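Local atomic coordinates of type III export protein PSCG (Pseudomonas aeruginosa, PDB entry 2UWJ), a protein that acts with PscE as a cytoplasmic chaperone that keeps the type III secretion needle protein PscF from polymerising too early. Residues C[12-17]-C[41-46]; C[37-42]-C[67-72]; C[57-62]-C[72-77]. One frame throughout, in Å; residues are numbered along the deposited sequence.

Contact 1. Residues C[12-17]-C[41-46]; sequences LALAGS and ARLIRI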
ATOM      1  N   LEU C  12       8.587   0.712  -9.392  1.00 22.85           N
ATOM      2  CA  LEU C  12       9.417  -0.269 -10.078  1.00 21.89           C
ATOM      3  C   LEU C  12      10.861  -0.128  -9.553  1.00 19.98           C
ATOM      4  O   LEU C  12      11.516  -1.116  -9.281  1.00 22.33           O
ATOM      5  CB  LEU C  12       9.428  -0.021 -11.598  1.00 20.54           C
ATOM      6  CG  LEU C  12       8.189  -0.582 -12.336  1.00 21.75           C
ATOM      7  CD1 LEU C  12       8.080   0.094 -13.765  1.00 19.62           C
ATOM      8  CD2 LEU C  12       8.308  -2.123 -12.396  1.00 24.20           C
ATOM      9  N   ALA C  13      11.353   1.104  -9.424  1.00 20.24           N
ATOM     10  CA  ALA C  13      12.730   1.301  -8.967  1.00 23.14           C
ATOM     11  C   ALA C  13      12.942   0.723  -7.540  1.00 23.11           C
ATOM     12  O   ALA C  13      13.969   0.082  -7.253  1.00 21.93           O
ATOM     13  CB  ALA C  13      13.085   2.802  -8.980  1.00 21.05           C
ATOM     14  N   LEU C  14      11.972   0.974  -6.656  1.00 22.36           N
ATOM     15  CA  LEU C  14      12.097   0.468  -5.280  1.00 21.14           C
ATOM     16  C   LEU C  14      12.084  -1.055  -5.286  1.00 22.61           C
ATOM     17  O   LEU C  14      12.938  -1.689  -4.669  1.00 22.34           O
ATOM     18  CB  LEU C  14      10.947   1.015  -4.436  1.00 23.33           C
ATOM     19  CG  LEU C  14      11.097   0.579  -2.962  1.00 23.52           C
ATOM     20  CD1 LEU C  14      12.400   1.187  -2.379  1.00 22.54           C
ATOM     21  CD2 LEU C  14       9.854   1.080  -2.187  1.00 28.15           C
ATOM     22  N   ALA C  15      11.129  -1.664  -6.008  1.00 23.00           N
ATOM     23  CA  ALA C  15      11.056  -3.133  -6.071  1.00 27.56           C
ATOM     24  C   ALA C  15      12.365  -3.649  -6.647  1.00 26.97           C
ATOM     25  O   ALA C  15      12.941  -4.605  -6.152  1.00 30.56           O
ATOM     26  CB  ALA C  15       9.860  -3.602  -6.959  1.00 26.72           C
ATOM     27  N   GLY C  16      12.835  -3.005  -7.704  1.00 27.59           N
ATOM     28  CA  GLY C  16      14.074  -3.404  -8.346  1.00 23.59           C
ATOM     29  C   GLY C  16      15.345  -3.241  -7.503  1.00 22.29           C
ATOM     30  O   GLY C  16      16.315  -4.010  -7.651  1.00 23.91           O
ATOM     31  N   SER C  17      15.340  -2.269  -6.614  1.00 20.93           N
ATOM     32  CA  SER C  17      16.502  -2.017  -5.748  1.00 21.88           C
ATOM     33  C   SER C  17      16.741  -3.207  -4.803  1.00 20.28           C
ATOM     34  O   SER C  17      17.832  -3.320  -4.267  1.00 22.32           O
ATOM     35  CB  SER C  17      16.300  -0.741  -4.895  1.00 19.99           C
ATOM     36  OG  SER C  17      15.276  -0.908  -3.893  1.00 23.72           O
ATOM     37  N   ALA C  41      13.385   9.653  -4.482  1.00 21.28           N
ATOM     38  CA  ALA C  41      14.663   9.321  -5.135  1.00 22.18           C
ATOM     39  C   ALA C  41      15.686   8.878  -4.057  1.00 22.88           C
ATOM     40  O   ALA C  41      16.445   7.942  -4.279  1.00 22.47           O
ATOM     41  CB  ALA C  41      15.243  10.533  -5.865  1.00 21.95           C
ATOM     42  N   ARG C  42      15.689   9.575  -2.922  1.00 19.68           N
ATOM     43  CA  ARG C  42      16.639   9.317  -1.837  1.00 18.86           C
ATOM     44  C   ARG C  42      16.401   7.909  -1.263  1.00 20.20           C
ATOM     45  O   ARG C  42      17.344   7.144  -1.043  1.00 20.83           O
ATOM     46  CB  ARG C  42      16.485  10.424  -0.786  1.00 24.08           C
ATOM     47  CG  ARG C  42      17.454  10.337   0.380  1.00 33.28           C
ATOM     48  CD  ARG C  42      18.841  10.508  -0.094  1.00 33.11           C
ATOM     49  NE  ARG C  42      19.026  11.750  -0.855  1.00 42.33           N
ATOM     50  CZ  ARG C  42      19.208  12.982  -0.362  1.00 40.68           C
ATOM     51  NH1 ARG C  42      19.233  13.240   0.948  1.00 33.23           N
ATOM     52  NH2 ARG C  42      19.409  13.983  -1.234  1.00 43.86           N
ATOM     53  N   LEU C  43      15.141   7.572  -1.016  1.00 21.40           N
ATOM     54  CA  LEU C  43      14.753   6.210  -0.607  1.00 20.49           C
ATOM     55  C   LEU C  43      15.322   5.144  -1.566  1.00 23.85           C
ATOM     56  O   LEU C  43      15.933   4.124  -1.156  1.00 21.49           O
ATOM     57  CB  LEU C  43      13.200   6.081  -0.617  1.00 20.90           C
ATOM     58  CG  LEU C  43      12.688   4.628  -0.469  1.00 21.54           C
ATOM     59  CD1 LEU C  43      13.204   4.127   0.865  1.00 22.14           C
ATOM     60  CD2 LEU C  43      11.114   4.549  -0.463  1.00 19.77           C
ATOM     61  N   ILE C  44      15.131   5.350  -2.857  1.00 20.53           N
ATOM     62  CA  ILE C  44      15.613   4.371  -3.850  1.00 19.65           C
ATOM     63  C   ILE C  44      17.133   4.247  -3.853  1.00 19.50           C
ATOM     64  O   ILE C  44      17.681   3.136  -3.859  1.00 22.63           O
ATOM     65  CB  ILE C  44      15.099   4.755  -5.294  1.00 18.29           C
ATOM     66  CG1 ILE C  44      13.555   4.533  -5.376  1.00 17.93           C
ATOM     67  CG2 ILE C  44      15.822   3.910  -6.358  1.00 18.06           C
ATOM     68  CD1 ILE C  44      12.833   5.499  -6.492  1.00 20.72           C
ATOM     69  N   ARG C  45      17.807   5.384  -3.823  1.00 21.78           N
ATOM     70  CA  ARG C  45      19.269   5.429  -3.798  1.00 24.81           C
ATOM     71  C   ARG C  45      19.772   4.651  -2.583  1.00 21.58           C
ATOM     72  O   ARG C  45      20.668   3.825  -2.693  1.00 23.53           O
ATOM     73  CB  ARG C  45      19.729   6.893  -3.662  1.00 23.41           C
ATOM     74  CG  ARG C  45      19.728   7.712  -5.002  1.00 23.21           C
ATOM     75  CD  ARG C  45      20.315   9.080  -4.764  1.00 26.00           C
ATOM     76  NE  ARG C  45      20.214   9.946  -5.945  1.00 30.50           N
ATOM     77  CZ  ARG C  45      21.001   9.837  -7.014  1.00 37.58           C
ATOM     78  NH1 ARG C  45      21.929   8.888  -7.033  1.00 35.49           N
ATOM     79  NH2 ARG C  45      20.900  10.690  -8.043  1.00 33.87           N
ATOM     80  N   ILE C  46      19.199   4.961  -1.419  1.00 19.06           N
ATOM     81  CA  ILE C  46      19.629   4.299  -0.171  1.00 21.71           C
ATOM     82  C   ILE C  46      19.354   2.762  -0.152  1.00 25.18           C
ATOM     83  O   ILE C  46      20.220   1.942   0.206  1.00 22.46           O
ATOM     84  CB  ILE C  46      18.971   4.968   1.015  1.00 17.96           C
ATOM     85  CG1 ILE C  46      19.616   6.352   1.195  1.00 20.35           C
ATOM     86  CG2 ILE C  46      19.160   4.076   2.295  1.00 20.11           C
ATOM     87  CD1 ILE C  46      18.858   7.304   2.141  1.00 22.39           C
TER
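Ala-13 and Leu-14 meet Leu-43 and Ile-44 where helices 4-17 and 38-51 run side by side in a helical array of the tetratricopeptide (TPR) kind. The two short segments are nearly parallel, with their axes 17° apart and 9.2 Å from each other at the closest point. Leu-14 and Ile-44 mark the register, their CA atoms separated by 5.4 Å.

Apolar contacts do all the work between the helices. The methyl CB of Ala-13 points at the facing helix and is met by both branches of Ile-44, most closely by CD1 at 3.7 Å and then by CG2, and the same isoleucine brings CG1 up to the backbone N of Leu-14. Leu-14 reaches across differently. Its CB does not aim at the partner, but with CG turned trans to the backbone N (chi1 -176°) the isobutyl group swings over, and CD1 lies 3.9 Å from CG of Leu-43. CD2 of each leucine completes this branched pair. Beyond it, both leucines pack on the chain of another protein in the assembly, probably PscF, while Ile-44 also packs on Leu-32 of helix 22-34.

The polar part is one serine. Ser-17 approaches the partner segment through CB, near the carbonyl of Ile-44, and its hydroxyl is hydrogen-bonded to that of Ser-47. OG of Ser-17 turns back on its own helix and donates to the carbonyl O of Leu-14 over 2.6 Å, tilted 17° from the carbonyl plane.

Contact 2. Residues C[37-42]-C[67-72]; sequences QDEAAR and WPALEP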
ATOM      1  N   GLN C  37      11.089  14.869  -7.069  1.00 24.67           N
ATOM      2  CA  GLN C  37      10.610  13.832  -6.118  1.00 26.02           C
ATOM      3  C   GLN C  37      11.840  13.358  -5.331  1.00 22.87           C
ATOM      4  O   GLN C  37      12.277  12.196  -5.430  1.00 24.04           O
ATOM      5  CB  GLN C  37       9.986  12.694  -6.923  1.00 24.06           C
ATOM      6  CG  GLN C  37       8.637  13.104  -7.586  1.00 27.41           C
ATOM      7  CD  GLN C  37       7.562  13.488  -6.567  1.00 35.35           C
ATOM      8  OE1 GLN C  37       7.597  13.067  -5.410  1.00 32.82           O
ATOM      9  NE2 GLN C  37       6.581  14.259  -7.007  1.00 36.79           N
ATOM     10  N   ASP C  38      12.384  14.280  -4.565  1.00 22.76           N
ATOM     11  CA  ASP C  38      13.639  14.004  -3.842  1.00 27.82           C
ATOM     12  C   ASP C  38      13.589  12.915  -2.775  1.00 25.39           C
ATOM     13  O   ASP C  38      14.523  12.107  -2.671  1.00 26.05           O
ATOM     14  CB  ASP C  38      14.149  15.285  -3.195  1.00 30.23           C
ATOM     15  CG  ASP C  38      14.405  16.397  -4.205  1.00 41.22           C
ATOM     16  OD1 ASP C  38      14.503  16.118  -5.429  1.00 42.03           O
ATOM     17  OD2 ASP C  38      14.544  17.548  -3.765  1.00 34.22           O
ATOM     18  N   GLU C  39      12.543  12.929  -1.954  1.00 23.77           N
ATOM     19  CA  GLU C  39      12.424  11.946  -0.896  1.00 25.15           C
ATOM     20  C   GLU C  39      12.335  10.549  -1.494  1.00 24.97           C
ATOM     21  O   GLU C  39      13.045   9.633  -1.046  1.00 24.81           O
ATOM     22  CB  GLU C  39      11.210  12.222   0.027  1.00 26.07           C
ATOM     23  CG  GLU C  39      11.235  11.210   1.238  1.00 24.94           C
ATOM     24  CD  GLU C  39      10.139  11.488   2.267  1.00 32.47           C
ATOM     25  OE1 GLU C  39       9.281  12.352   2.013  1.00 37.13           O
ATOM     26  OE2 GLU C  39      10.135  10.865   3.327  1.00 28.67           O
ATOM     27  N   ALA C  40      11.488  10.372  -2.513  1.00 21.14           N
ATOM     28  CA  ALA C  40      11.406   9.070  -3.155  1.00 22.20           C
ATOM     29  C   ALA C  40      12.729   8.694  -3.830  1.00 24.48           C
ATOM     30  O   ALA C  40      13.153   7.531  -3.777  1.00 20.47           O
ATOM     31  CB  ALA C  40      10.243   9.015  -4.192  1.00 22.48           C
ATOM     32  N   ALA C  41      13.385   9.653  -4.482  1.00 21.28           N
ATOM     33  CA  ALA C  41      14.663   9.321  -5.135  1.00 22.18           C
ATOM     34  C   ALA C  41      15.686   8.878  -4.057  1.00 22.88           C
ATOM     35  O   ALA C  41      16.445   7.942  -4.279  1.00 22.47           O
ATOM     36  CB  ALA C  41      15.243  10.533  -5.865  1.00 21.95           C
ATOM     37  N   ARG C  42      15.689   9.575  -2.922  1.00 19.68           N
ATOM     38  CA  ARG C  42      16.639   9.317  -1.837  1.00 18.86           C
ATOM     39  C   ARG C  42      16.401   7.909  -1.263  1.00 20.20           C
ATOM     40  O   ARG C  42      17.344   7.144  -1.043  1.00 20.83           O
ATOM     41  CB  ARG C  42      16.485  10.424  -0.786  1.00 24.08           C
ATOM     42  CG  ARG C  42      17.454  10.337   0.380  1.00 33.28           C
ATOM     43  CD  ARG C  42      18.841  10.508  -0.094  1.00 33.11           C
ATOM     44  NE  ARG C  42      19.026  11.750  -0.855  1.00 42.33           N
ATOM     45  CZ  ARG C  42      19.208  12.982  -0.362  1.00 40.68           C
ATOM     46  NH1 ARG C  42      19.233  13.240   0.948  1.00 33.23           N
ATOM     47  NH2 ARG C  42      19.409  13.983  -1.234  1.00 43.86           N
ATOM     48  N   TRP C  67      14.458  13.657   6.187  1.00 29.80           N
ATOM     49  CA  TRP C  67      13.263  12.791   6.082  1.00 26.45           C
ATOM     50  C   TRP C  67      13.302  11.676   7.093  1.00 23.51           C
ATOM     51  O   TRP C  67      13.987  10.681   6.883  1.00 23.68           O
ATOM     52  CB  TRP C  67      13.207  12.218   4.656  1.00 22.94           C
ATOM     53  CG  TRP C  67      12.951  13.303   3.654  1.00 30.32           C
ATOM     54  CD1 TRP C  67      11.866  14.153   3.619  1.00 30.33           C
ATOM     55  CD2 TRP C  67      13.804  13.703   2.586  1.00 28.27           C
ATOM     56  NE1 TRP C  67      12.009  15.055   2.603  1.00 29.90           N
ATOM     57  CE2 TRP C  67      13.183  14.807   1.949  1.00 30.86           C
ATOM     58  CE3 TRP C  67      15.035  13.237   2.097  1.00 25.65           C
ATOM     59  CZ2 TRP C  67      13.753  15.454   0.855  1.00 28.97           C
ATOM     60  CZ3 TRP C  67      15.615  13.890   0.995  1.00 27.44           C
ATOM     61  CH2 TRP C  67      14.966  14.987   0.396  1.00 32.52           C
ATOM     62  N   PRO C  68      12.575  11.821   8.202  1.00 24.89           N
ATOM     63  CA  PRO C  68      12.593  10.773   9.227  1.00 23.80           C
ATOM     64  C   PRO C  68      12.264   9.357   8.750  1.00 25.45           C
ATOM     65  O   PRO C  68      12.778   8.400   9.297  1.00 23.82           O
ATOM     66  CB  PRO C  68      11.597  11.296  10.278  1.00 27.46           C
ATOM     67  CG  PRO C  68      11.744  12.845  10.132  1.00 28.68           C
ATOM     68  CD  PRO C  68      11.731  12.972   8.616  1.00 25.77           C
ATOM     69  N   ALA C  69      11.434   9.221   7.720  1.00 25.35           N
ATOM     70  CA  ALA C  69      11.073   7.883   7.254  1.00 23.18           C
ATOM     71  C   ALA C  69      12.293   7.112   6.694  1.00 21.45           C
ATOM     72  O   ALA C  69      12.176   5.924   6.445  1.00 21.82           O
ATOM     73  CB  ALA C  69       9.977   7.982   6.165  1.00 23.32           C
ATOM     74  N   LEU C  70      13.397   7.817   6.410  1.00 19.79           N
ATOM     75  CA  LEU C  70      14.599   7.179   5.884  1.00 21.46           C
ATOM     76  C   LEU C  70      15.512   6.686   7.013  1.00 23.71           C
ATOM     77  O   LEU C  70      16.410   5.849   6.765  1.00 24.21           O
ATOM     78  CB  LEU C  70      15.414   8.131   4.985  1.00 19.45           C
ATOM     79  CG  LEU C  70      14.655   8.652   3.759  1.00 19.13           C
ATOM     80  CD1 LEU C  70      15.579   9.586   2.975  1.00 24.39           C
ATOM     81  CD2 LEU C  70      14.149   7.456   2.878  1.00 21.16           C
ATOM     82  N   GLU C  71      15.263   7.158   8.242  1.00 18.49           N
ATOM     83  CA  GLU C  71      16.143   6.776   9.382  1.00 24.33           C
ATOM     84  C   GLU C  71      16.346   5.251   9.595  1.00 22.79           C
ATOM     85  O   GLU C  71      17.438   4.843   9.933  1.00 22.11           O
ATOM     86  CB  GLU C  71      15.686   7.437  10.685  1.00 22.21           C
ATOM     87  CG  GLU C  71      15.904   8.962  10.712  1.00 25.64           C
ATOM     88  CD  GLU C  71      17.400   9.283  10.875  1.00 31.40           C
ATOM     89  OE1 GLU C  71      18.023   8.668  11.772  1.00 30.27           O
ATOM     90  OE2 GLU C  71      17.941  10.092  10.103  1.00 29.44           O
ATOM     91  N   PRO C  72      15.284   4.425   9.446  1.00 20.89           N
ATOM     92  CA  PRO C  72      15.506   2.986   9.639  1.00 21.94           C
ATOM     93  C   PRO C  72      16.634   2.422   8.752  1.00 23.98           C
ATOM     94  O   PRO C  72      17.326   1.502   9.171  1.00 21.46           O
ATOM     95  CB  PRO C  72      14.145   2.356   9.282  1.00 19.05           C
ATOM     96  CG  PRO C  72      13.135   3.476   9.767  1.00 20.92           C
ATOM     97  CD  PRO C  72      13.836   4.742   9.286  1.00 16.82           C
TER
HETATM   98  O   HOH W   1      10.314  11.459   6.013  1.00 25.28           O
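Trp-67 lays the face of its indole along the side chain of Glu-39, and most of this surface contact follows from that. Extended from CB outward, Glu-39 runs along one face of the ring, with CB 3.7 Å from the ring plane, and CG makes a CH-pi contact 3.7 Å from the centroid of the five-membered ring. The carboxylate comes last, only 14° from coplanar with the indole, its CD 3.5 Å from CD1 of Trp-67. At the six-membered end, CH2 of Trp-67 meets CB of Asp-38 at 3.7 Å, obliquely. Arg-42 takes the rim at CZ3, which sits over a face of its guanidinium; the two planes are 68° apart, and NH1 is 3.7 Å from that carbon.

Ala-69 joins through water 1, which donates to OE2 of Glu-39 (2.8 Å) and accepts from N of Ala-69 (3.0 Å), bridging the carboxylate to the 3-10 turn 68-70.

Leu-70 then pushes CD1 against CG of Arg-42 at 3.3 Å, a tight fit. The arginine folds at chi2 (64°) and chi3, which leaves its methylenes against the leucine while the guanidinium presents a face to the rim of Trp-67.

The whole links the first turn of helix 38-51 to the lead-in of helix 71-80. Leu-70 goes on to pack against Leu-43 and Ile-46 of helix 38-51, Asp-38 touches helix 22-34, and Pro-72 leans on helix 100-113.

Contact 3. Residues C[57-62]-C[72-77]; sequences EALAFA and PWFALC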
ATOM      1  N   GLU C  57      28.432   4.209   1.817  1.00 21.53           N
ATOM      2  CA  GLU C  57      27.909   5.179   0.863  1.00 26.59           C
ATOM      3  C   GLU C  57      26.425   5.499   1.193  1.00 27.45           C
ATOM      4  O   GLU C  57      26.003   6.657   1.079  1.00 28.28           O
ATOM      5  CB  GLU C  57      28.049   4.655  -0.565  1.00 25.44           C
ATOM      6  CG  GLU C  57      29.562   4.473  -1.008  1.00 32.89           C
ATOM      7  CD  GLU C  57      29.627   3.613  -2.258  1.00 33.15           C
ATOM      8  OE1 GLU C  57      29.434   4.127  -3.380  1.00 34.88           O
ATOM      9  OE2 GLU C  57      29.823   2.394  -2.073  1.00 32.13           O
ATOM     10  N   ALA C  58      25.643   4.495   1.601  1.00 23.18           N
ATOM     11  CA  ALA C  58      24.239   4.767   1.961  1.00 22.25           C
ATOM     12  C   ALA C  58      24.230   5.707   3.159  1.00 25.12           C
ATOM     13  O   ALA C  58      23.427   6.641   3.212  1.00 24.64           O
ATOM     14  CB  ALA C  58      23.458   3.436   2.266  1.00 23.32           C
ATOM     15  N   LEU C  59      25.168   5.515   4.087  1.00 22.40           N
ATOM     16  CA  LEU C  59      25.235   6.339   5.285  1.00 24.14           C
ATOM     17  C   LEU C  59      25.713   7.772   5.021  1.00 20.99           C
ATOM     18  O   LEU C  59      25.543   8.631   5.862  1.00 23.16           O
ATOM     19  CB  LEU C  59      26.123   5.689   6.359  1.00 27.29           C
ATOM     20  CG  LEU C  59      25.415   4.637   7.236  1.00 26.47           C
ATOM     21  CD1 LEU C  59      26.532   3.880   8.015  1.00 29.33           C
ATOM     22  CD2 LEU C  59      24.378   5.324   8.254  1.00 22.41           C
ATOM     23  N   ALA C  60      26.290   8.045   3.850  1.00 23.05           N
ATOM     24  CA  ALA C  60      26.672   9.438   3.579  1.00 25.07           C
ATOM     25  C   ALA C  60      25.384  10.333   3.622  1.00 28.35           C
ATOM     26  O   ALA C  60      25.465  11.522   3.942  1.00 26.11           O
ATOM     27  CB  ALA C  60      27.356   9.560   2.203  1.00 23.06           C
ATOM     28  N   PHE C  61      24.218   9.748   3.336  1.00 27.82           N
ATOM     29  CA  PHE C  61      22.938  10.513   3.328  1.00 28.37           C
ATOM     30  C   PHE C  61      22.364  10.766   4.737  1.00 32.05           C
ATOM     31  O   PHE C  61      21.460  11.609   4.916  1.00 32.11           O
ATOM     32  CB  PHE C  61      21.902   9.777   2.471  1.00 23.10           C
ATOM     33  CG  PHE C  61      22.197   9.794   0.972  1.00 29.45           C
ATOM     34  CD1 PHE C  61      22.165  10.986   0.252  1.00 27.56           C
ATOM     35  CD2 PHE C  61      22.463   8.616   0.286  1.00 24.65           C
ATOM     36  CE1 PHE C  61      22.393  11.000  -1.146  1.00 30.62           C
ATOM     37  CE2 PHE C  61      22.687   8.614  -1.083  1.00 34.41           C
ATOM     38  CZ  PHE C  61      22.653   9.806  -1.812  1.00 30.94           C
ATOM     39  N   ALA C  62      22.892  10.077   5.753  1.00 22.31           N
ATOM     40  CA  ALA C  62      22.394  10.281   7.136  1.00 23.51           C
ATOM     41  C   ALA C  62      22.669  11.688   7.709  1.00 27.55           C
ATOM     42  O   ALA C  62      21.865  12.217   8.505  1.00 27.05           O
ATOM     43  CB  ALA C  62      22.981   9.178   8.134  1.00 23.46           C
ATOM     44  N   PRO C  72      15.284   4.425   9.446  1.00 20.89           N
ATOM     45  CA  PRO C  72      15.506   2.986   9.639  1.00 21.94           C
ATOM     46  C   PRO C  72      16.634   2.422   8.752  1.00 23.98           C
ATOM     47  O   PRO C  72      17.326   1.502   9.171  1.00 21.46           O
ATOM     48  CB  PRO C  72      14.145   2.356   9.282  1.00 19.05           C
ATOM     49  CG  PRO C  72      13.135   3.476   9.767  1.00 20.92           C
ATOM     50  CD  PRO C  72      13.836   4.742   9.286  1.00 16.82           C
ATOM     51  N   TRP C  73      16.758   2.928   7.513  1.00 20.81           N
ATOM     52  CA  TRP C  73      17.788   2.458   6.613  1.00 19.25           C
ATOM     53  C   TRP C  73      19.163   2.746   7.188  1.00 23.03           C
ATOM     54  O   TRP C  73      20.061   1.892   7.062  1.00 19.55           O
ATOM     55  CB  TRP C  73      17.691   3.114   5.224  1.00 19.63           C
ATOM     56  CG  TRP C  73      16.392   2.811   4.595  1.00 19.98           C
ATOM     57  CD1 TRP C  73      15.209   3.516   4.725  1.00 20.43           C
ATOM     58  CD2 TRP C  73      16.106   1.693   3.753  1.00 22.99           C
ATOM     59  NE1 TRP C  73      14.200   2.889   3.995  1.00 22.83           N
ATOM     60  CE2 TRP C  73      14.737   1.773   3.388  1.00 26.72           C
ATOM     61  CE3 TRP C  73      16.882   0.624   3.264  1.00 30.66           C
ATOM     62  CZ2 TRP C  73      14.135   0.815   2.546  1.00 28.98           C
ATOM     63  CZ3 TRP C  73      16.267  -0.328   2.423  1.00 28.01           C
ATOM     64  CH2 TRP C  73      14.932  -0.223   2.078  1.00 25.05           C
ATOM     65  N   PHE C  74      19.358   3.906   7.808  1.00 20.27           N
ATOM     66  CA  PHE C  74      20.677   4.209   8.401  1.00 22.99           C
ATOM     67  C   PHE C  74      20.948   3.274   9.614  1.00 22.63           C
ATOM     68  O   PHE C  74      22.083   2.802   9.764  1.00 24.31           O
ATOM     69  CB  PHE C  74      20.787   5.698   8.787  1.00 20.94           C
ATOM     70  CG  PHE C  74      20.451   6.628   7.635  1.00 20.93           C
ATOM     71  CD1 PHE C  74      20.927   6.360   6.355  1.00 20.29           C
ATOM     72  CD2 PHE C  74      19.634   7.761   7.834  1.00 24.00           C
ATOM     73  CE1 PHE C  74      20.599   7.219   5.258  1.00 25.87           C
ATOM     74  CE2 PHE C  74      19.306   8.614   6.761  1.00 23.66           C
ATOM     75  CZ  PHE C  74      19.780   8.346   5.484  1.00 24.79           C
ATOM     76  N   ALA C  75      19.932   3.012  10.453  1.00 22.61           N
ATOM     77  CA  ALA C  75      20.101   2.040  11.564  1.00 21.70           C
ATOM     78  C   ALA C  75      20.540   0.660  10.946  1.00 27.39           C
ATOM     79  O   ALA C  75      21.458  -0.013  11.444  1.00 25.31           O
ATOM     80  CB  ALA C  75      18.775   1.828  12.297  1.00 21.74           C
ATOM     81  N   LEU C  76      19.885   0.248   9.866  1.00 22.62           N
ATOM     82  CA  LEU C  76      20.210  -1.078   9.274  1.00 20.85           C
ATOM     83  C   LEU C  76      21.666  -1.076   8.797  1.00 26.18           C
ATOM     84  O   LEU C  76      22.381  -2.098   8.947  1.00 24.79           O
ATOM     85  CB  LEU C  76      19.278  -1.428   8.096  1.00 19.09           C
ATOM     86  CG  LEU C  76      17.828  -1.824   8.536  1.00 23.63           C
ATOM     87  CD1 LEU C  76      16.899  -1.857   7.323  1.00 26.08           C
ATOM     88  CD2 LEU C  76      17.831  -3.154   9.240  1.00 24.20           C
ATOM     89  N   CYS C  77      22.103   0.040   8.197  1.00 21.01           N
ATOM     90  CA  CYS C  77      23.484   0.162   7.697  1.00 23.63           C
ATOM     91  C   CYS C  77      24.491   0.072   8.865  1.00 25.55           C
ATOM     92  O   CYS C  77      25.558  -0.606   8.779  1.00 22.38           O
ATOM     93  CB  CYS C  77      23.668   1.500   6.941  1.00 22.40           C
ATOM     94  SG  CYS C  77      22.937   1.455   5.295  1.00 23.87           S
TER
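The carbonyl O of Ala-58 has two neighbours: N of Phe-61, which donates to it over 3.2 Å, and CE1 of Phe-74 at 3.5 Å across the contact. The amide bond belongs to a run of i to i+3 bonds, continued by N of Ala-62 to O of Leu-59 at 3.0 Å, which keeps the chain coiled tightly from Ala-58 to Ala-62 and lays its backbone against an aromatic ring.

That ring is Phe-74, and the contact is built round it. Its CG stands opposite the carbonyl carbon about the CA-CB bond (chi1 -53°), which swings the phenyl toward the coil. Ala-62 covers one face: CB makes a CH-pi contact, 3.7 Å from the ring centroid and 15° off the normal, while CA lies over the rim by CE2. The far end of the ring, CZ, meets the backbone of Phe-61, whose own phenyl leads off toward Arg-42.

Leu-59 and Phe-74 slip past each other in opposite directions, so that CD2 of the leucine reaches CB of the phenylalanine at 3.6 Å. CG of Leu-59 touches CB of Cys-77, also at 3.6 Å. Cys-77 then sends SG toward the methyl of Ala-58, 3.7 Å from CB. From helix 71-80, Phe-74 and Cys-77, one turn apart, thus face the methyls and the leucine of 57-62.

This places the short helix 55-59 and the turn after it against the middle of helix 71-80. Phe-74 and Ala-62 also touch Arg-90 of helix 84-95, Ala-75 packs on the same helix, Trp-73 turns to helix 38-51, and Leu-76 lies against helix 100-113.

All three contacts join helices of one all-helical array, and they differ in depth and chemistry. Contact 1 is fully buried and almost wholly aliphatic across its interface. Contact 2 lies at the surface, where charged side chains use their methylenes and flat groups around an indole and a water bridges the segments. Contact 3 is intermediate, a phenyl ring set against backbone and methyls, with a leucine and a cysteine beside it. Contacts 1 and 2 share helix 38-51, and Leu-70 rests on its Leu-43. Contacts 2 and 3 share helix 71-80. Ile-46 on helix 38-51 meets both Trp-73 and Phe-74, and CD of Arg-42 packs on Phe-61, tying contact 3 to the others.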